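PDB 5OQR: condensin complex subunit 3 from Schizosaccharomyces pombe, which serves as a regulatory subunit of condensin, the complex required to convert interphase chromatin into mitotic-like condensed chromosomes. Local coordinates for residues W682-N685 with E686-Y689. Residues are numbered along the deposited sequence; the frame is centred on the assembly and turned at random.
Sequences WTDN and EKLY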
# COMPACT_ATOMS: atom_id res chain seq x y z
N TRP A 682 11.70 9.87 12.35
CA TRP A 682 11.03 9.29 13.51
C TRP A 682 11.27 10.11 14.77
O TRP A 682 10.40 10.18 15.65
CB TRP A 682 11.52 7.86 13.74
CG TRP A 682 11.12 6.90 12.67
CD1 TRP A 682 10.12 7.05 11.75
CD2 TRP A 682 11.71 5.62 12.40
NE1 TRP A 682 10.06 5.96 10.93
CE2 TRP A 682 11.02 5.06 11.31
CE3 TRP A 682 12.75 4.90 12.98
CZ2 TRP A 682 11.34 3.82 10.78
CZ3 TRP A 682 13.07 3.66 12.46
CH2 TRP A 682 12.37 3.13 11.37
N THR A 683 12.44 10.74 14.89
CA THR A 683 12.81 11.49 16.08
C THR A 683 12.49 12.97 15.97
O THR A 683 12.73 13.71 16.93
CB THR A 683 14.30 11.28 16.37
OG1 THR A 683 15.05 11.48 15.17
CG2 THR A 683 14.56 9.88 16.86
N ASP A 684 11.95 13.42 14.84
CA ASP A 684 11.64 14.83 14.64
C ASP A 684 10.38 15.20 15.42
O ASP A 684 9.31 14.62 15.21
CB ASP A 684 11.45 15.11 13.15
CG ASP A 684 11.28 16.59 12.85
OD1 ASP A 684 10.90 17.36 13.76
OD2 ASP A 684 11.51 16.98 11.69
N ASN A 685 10.51 16.18 16.33
CA ASN A 685 9.37 16.58 17.15
C ASN A 685 8.24 17.15 16.32
O ASN A 685 7.07 17.07 16.71
CB ASN A 685 9.83 17.60 18.20
CG ASN A 685 8.69 18.05 19.10
OD1 ASN A 685 8.16 19.14 18.94
ND2 ASN A 685 8.32 17.20 20.04
N GLU A 686 8.56 17.75 15.17
CA GLU A 686 7.53 18.35 14.33
C GLU A 686 6.56 17.31 13.78
O GLU A 686 5.42 17.66 13.46
CB GLU A 686 8.18 19.11 13.17
CG GLU A 686 7.20 19.87 12.28
CD GLU A 686 6.52 21.01 13.01
OE1 GLU A 686 6.96 21.36 14.13
OE2 GLU A 686 5.53 21.56 12.47
N LYS A 687 6.97 16.05 13.69
CA LYS A 687 6.16 15.02 13.05
C LYS A 687 5.24 14.29 14.03
O LYS A 687 4.71 13.24 13.68
CB LYS A 687 7.06 14.00 12.35
CG LYS A 687 7.94 14.60 11.27
CD LYS A 687 8.21 13.59 10.17
CE LYS A 687 9.46 13.93 9.38
NZ LYS A 687 9.43 15.31 8.84
N LEU A 688 5.04 14.82 15.23
CA LEU A 688 4.11 14.20 16.16
C LEU A 688 2.67 14.43 15.72
O LEU A 688 2.31 15.52 15.26
CB LEU A 688 4.32 14.76 17.57
CG LEU A 688 5.53 14.26 18.36
CD1 LEU A 688 5.66 15.00 19.67
CD2 LEU A 688 5.45 12.77 18.61
N TYR A 689 1.85 13.38 15.84
CA TYR A 689 0.44 13.51 15.50
C TYR A 689 -0.25 14.51 16.41
O TYR A 689 -1.07 15.32 15.95
CB TYR A 689 -0.24 12.14 15.59
CG TYR A 689 0.32 11.10 14.64
CD1 TYR A 689 0.73 11.45 13.36
CD2 TYR A 689 0.43 9.77 15.02
CE1 TYR A 689 1.24 10.50 12.49
CE2 TYR A 689 0.94 8.81 14.16
CZ TYR A 689 1.34 9.18 12.89
OH TYR A 689 1.85 8.23 12.03
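Asp684 holds the backbone N-H groups of Glu686 and Lys687, one with its carboxylate and the other with its carbonyl oxygen. The carboxylate atom OD1 accepts the backbone N-H of Glu686 at 2.8 Å (OD1 to N), and the amide comes in from above the carboxylate plane. This reach depends on CG standing anti to the Asp684 nitrogen (chi1 -174°), which turns the carboxylate forward along the chain. One residue further on, Lys687 N donates to Asp684 O at 3.1 Å. A weak third backbone bond, Leu688 N to Asn685 O at 3.4 Å, repeats the i to i+3 spacing. NE2 of Gln642, in helix 639-661, hydrogen-bonds to the carbonyl oxygens of Trp682 and Asp684.

Charge adds a looser element. Asp684 and Lys687 side chains cross at about a right angle, and Lys687 NZ stays 3.9 Å from Asp684 OD2, a long salt bridge. Lys738 forms a second weak, long ion pair with OD2, so two positive groups may steady the carboxylate. Glu686, poorly ordered, runs alongside Asp684, with its OE1 5.6 Å from Asp684 OD1; Lys738, which it also touches, may ease the nearness of the two like charges.

Van der Waals contact is modest: the CD1 methyl of Leu688 lies 3.5 Å from Asn685 ND2, while Lys687 CG rests 4.0 Å from Asp684 CB.

The side-chain bond to the i+2 amide defines an Asx turn, superimposed on a type I beta turn over Asp684-Lys687. Together the two turns open a short 3-10 turn at Asn685-Glu686, in the connection between helices 669-682 and 706-717 of this HEAT-repeat subunit.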